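Local coordinates for protein 16S rRNA methylase (Escherichia coli, PDB 3MTE) that methylates N1 of adenine 1408 in the 16S rRNA of assembled 30S subunits with S-adenosylmethionine, conferring resistance to aminoglycosides such as kanamycin and apramycin, at residues F53-D58 with N82-I87. Residues are numbered along the deposited sequence; the frame is centred on the assembly and turned at random.
Sequences FYIGID and NVVFVI. With SAM (S-adenosylmethionine), chain C.
V84 reaches F53 with a single methyl: its CG1 lies 3.5 Å from F53 CZ, and the ring crosses the valine obliquely. From F53 CB the ring leaves with CG anti to the backbone N (chi1 -174°), which swings it across to 82-87; CD1 comes obliquely to N82 C (3.6 Å), CE1 lies near N82 C and V83 N, and CZ and CE2 pack against V84 CG1. The F27 ring meets it from outside the pair. V84 CG1, set between its own backbone N and carbonyl carbon (chi1 62°), also touches I55 CG1 at 3.7 Å, and I55 CG2 passes on to V86 CG2. Beneath this apolar row two parallel strands exchange five backbone hydrogen bonds, Y54 and G56 each donating and accepting, D58 donating; the straightest runs from Y54 N to N82 O (2.8 Å, 172° at the hydrogen). The pair closes the beta-alpha-beta unit of strand 52-58, helix 65-71 and strand 83-87, at the 83-87 border of the Rossmann-like methyltransferase sheet. On the other face Y54, V83 and F85 meet helices 40-48 and 65-71. Beside G56, which carries no side chain, the F85 ring turns its edge to G56 O, with F85 CD1 3.8 Å from that oxygen, while V83 CG1 lies over one face. N82 ND2 comes to the Y54 ring edge (3.8 Å from CD2), the amide nearly perpendicular to the ring; its hydrogen bonds go to T52 O and A46 O. Beyond I57, the D58 carboxylate grips the ribose of S-adenosylmethionine with both oxygens, OD1 taking O3' at 2.6 Å and OD2 taking O2' at 2.9 Å, while backbone N-H groups of G37 and V60 hold OD1 and OD2 respectively.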
loop_
_atom_site.group_PDB
_atom_site.type_symbol
_atom_site.label_atom_id
_atom_site.label_comp_id
_atom_site.label_asym_id
_atom_site.label_seq_id
_atom_site.Cartn_x
_atom_site.Cartn_y
_atom_site.Cartn_z
ATOM N N PHE A 53 -9.104 11.500 -0.704
ATOM C CA PHE A 53 -8.613 11.363 0.658
ATOM C C PHE A 53 -7.674 10.157 0.744
ATOM O O PHE A 53 -8.057 9.044 0.384
ATOM C CB PHE A 53 -9.772 11.172 1.627
ATOM C CG PHE A 53 -9.347 11.169 3.069
ATOM C CD1 PHE A 53 -8.948 12.346 3.684
ATOM C CD2 PHE A 53 -9.327 9.991 3.799
ATOM C CE1 PHE A 53 -8.541 12.349 5.007
ATOM C CE2 PHE A 53 -8.929 9.988 5.131
ATOM C CZ PHE A 53 -8.531 11.167 5.730
ATOM N N TYR A 54 -6.452 10.390 1.222
ATOM C CA TYR A 54 -5.398 9.377 1.238
ATOM C C TYR A 54 -5.180 8.799 2.631
ATOM O O TYR A 54 -4.938 9.530 3.588
ATOM C CB TYR A 54 -4.094 9.988 0.706
ATOM C CG TYR A 54 -4.175 10.251 -0.773
ATOM C CD1 TYR A 54 -3.800 9.266 -1.688
ATOM C CD2 TYR A 54 -4.669 11.455 -1.260
ATOM C CE1 TYR A 54 -3.895 9.486 -3.048
ATOM C CE2 TYR A 54 -4.767 11.687 -2.630
ATOM C CZ TYR A 54 -4.390 10.692 -3.512
ATOM O OH TYR A 54 -4.472 10.888 -4.872
ATOM N N ILE A 55 -5.282 7.483 2.735
ATOM C CA ILE A 55 -5.024 6.784 3.989
ATOM C C ILE A 55 -3.775 5.932 3.807
ATOM O O ILE A 55 -3.749 5.039 2.954
ATOM C CB ILE A 55 -6.217 5.887 4.372
ATOM C CG1 ILE A 55 -7.490 6.729 4.519
ATOM C CG2 ILE A 55 -5.934 5.114 5.659
ATOM C CD1 ILE A 55 -8.764 5.892 4.624
ATOM N N GLY A 56 -2.736 6.226 4.583
ATOM C CA GLY A 56 -1.512 5.434 4.580
ATOM C C GLY A 56 -1.471 4.599 5.848
ATOM O O GLY A 56 -1.602 5.124 6.953
ATOM N N ILE A 57 -1.316 3.289 5.685
ATOM C CA ILE A 57 -1.299 2.364 6.810
ATOM C C ILE A 57 0.105 1.807 6.981
ATOM O O ILE A 57 0.701 1.310 6.009
ATOM C CB ILE A 57 -2.236 1.165 6.551
ATOM C CG1 ILE A 57 -3.660 1.650 6.243
ATOM C CG2 ILE A 57 -2.238 0.226 7.740
ATOM C CD1 ILE A 57 -4.630 0.527 5.972
ATOM N N ASP A 58 0.630 1.884 8.201
ATOM C CA ASP A 58 1.914 1.252 8.529
ATOM C C ASP A 58 1.950 0.862 9.999
ATOM O O ASP A 58 1.430 1.587 10.865
ATOM C CB ASP A 58 3.104 2.159 8.182
ATOM C CG ASP A 58 4.394 1.363 7.915
ATOM O OD1 ASP A 58 4.712 1.126 6.735
ATOM O OD2 ASP A 58 5.072 0.944 8.881
ATOM N N ASN A 82 -6.096 16.252 3.520
ATOM C CA ASN A 82 -6.584 15.044 2.852
ATOM C C ASN A 82 -5.693 13.814 3.054
ATOM O O ASN A 82 -5.625 12.936 2.187
ATOM C CB ASN A 82 -6.832 15.298 1.363
ATOM C CG ASN A 82 -5.548 15.581 0.584
ATOM O OD1 ASN A 82 -4.605 16.184 1.105
ATOM N ND2 ASN A 82 -5.510 15.139 -0.674
ATOM N N VAL A 83 -5.019 13.748 4.201
ATOM C CA VAL A 83 -4.161 12.605 4.526
ATOM C C VAL A 83 -4.341 12.192 5.973
ATOM O O VAL A 83 -4.344 13.040 6.866
ATOM C CB VAL A 83 -2.668 12.949 4.366
ATOM C CG1 VAL A 83 -1.775 11.784 4.875
ATOM C CG2 VAL A 83 -2.347 13.273 2.938
ATOM N N VAL A 84 -4.467 10.891 6.211
ATOM C CA VAL A 84 -4.378 10.361 7.568
ATOM C C VAL A 84 -3.481 9.141 7.559
ATOM O O VAL A 84 -3.468 8.385 6.588
ATOM C CB VAL A 84 -5.761 9.971 8.151
ATOM C CG1 VAL A 84 -6.407 8.877 7.340
ATOM C CG2 VAL A 84 -5.620 9.527 9.610
ATOM N N PHE A 85 -2.715 8.960 8.630
ATOM C CA PHE A 85 -1.874 7.775 8.750
ATOM C C PHE A 85 -2.452 6.868 9.823
ATOM O O PHE A 85 -2.627 7.276 10.975
ATOM C CB PHE A 85 -0.428 8.153 9.077
ATOM C CG PHE A 85 0.260 8.883 7.971
ATOM C CD1 PHE A 85 0.413 8.285 6.730
ATOM C CD2 PHE A 85 0.753 10.165 8.162
ATOM C CE1 PHE A 85 1.055 8.950 5.692
ATOM C CE2 PHE A 85 1.388 10.836 7.127
ATOM C CZ PHE A 85 1.534 10.226 5.890
ATOM N N VAL A 86 -2.765 5.641 9.425
ATOM C CA VAL A 86 -3.316 4.652 10.337
ATOM C C VAL A 86 -2.202 3.724 10.791
ATOM O O VAL A 86 -1.413 3.228 9.963
ATOM C CB VAL A 86 -4.429 3.854 9.654
ATOM C CG1 VAL A 86 -4.858 2.676 10.503
ATOM C CG2 VAL A 86 -5.633 4.768 9.362
ATOM N N ILE A 87 -2.127 3.491 12.097
ATOM C CA ILE A 87 -1.117 2.585 12.640
ATOM C C ILE A 87 -1.715 1.191 12.805
ATOM O O ILE A 87 -2.493 0.941 13.719
ATOM C CB ILE A 87 -0.534 3.103 13.975
ATOM C CG1 ILE A 87 0.052 4.513 13.796
ATOM C CG2 ILE A 87 0.502 2.129 14.535
ATOM C CD1 ILE A 87 0.976 4.680 12.577
HETATM N N SAM C . 5.367 1.529 0.437
HETATM C CA SAM C . 6.680 1.902 0.953
HETATM C C SAM C . 7.468 2.698 -0.078
HETATM O OXT SAM C . 7.130 2.691 -1.262
HETATM C CB SAM C . 7.493 0.666 1.348
HETATM C CG SAM C . 8.442 0.952 2.503
HETATM S SD SAM C . 9.243 -0.541 3.147
HETATM C CE SAM C . 9.927 -1.254 1.640
HETATM C "C5'" SAM C . 7.882 -1.685 3.459
HETATM C "C4'" SAM C . 6.916 -1.198 4.551
HETATM O "O4'" SAM C . 5.983 -2.232 4.785
HETATM C "C3'" SAM C . 7.576 -0.885 5.887
HETATM O "O3'" SAM C . 7.211 0.405 6.310
HETATM C "C2'" SAM C . 6.951 -1.850 6.878
HETATM O "O2'" SAM C . 6.773 -1.289 8.169
HETATM C "C1'" SAM C . 5.655 -2.224 6.166
HETATM N N9 SAM C . 5.199 -3.553 6.606
HETATM C C8 SAM C . 5.963 -4.669 6.840
HETATM N N7 SAM C . 5.132 -5.663 7.241
HETATM C C5 SAM C . 3.867 -5.189 7.262
HETATM C C6 SAM C . 2.648 -5.758 7.600
HETATM N N6 SAM C . 2.585 -7.031 7.995
HETATM N N1 SAM C . 1.508 -4.997 7.507
HETATM C C2 SAM C . 1.553 -3.673 7.110
HETATM N N3 SAM C . 2.771 -3.115 6.781
HETATM C C4 SAM C . 3.896 -3.863 6.864
#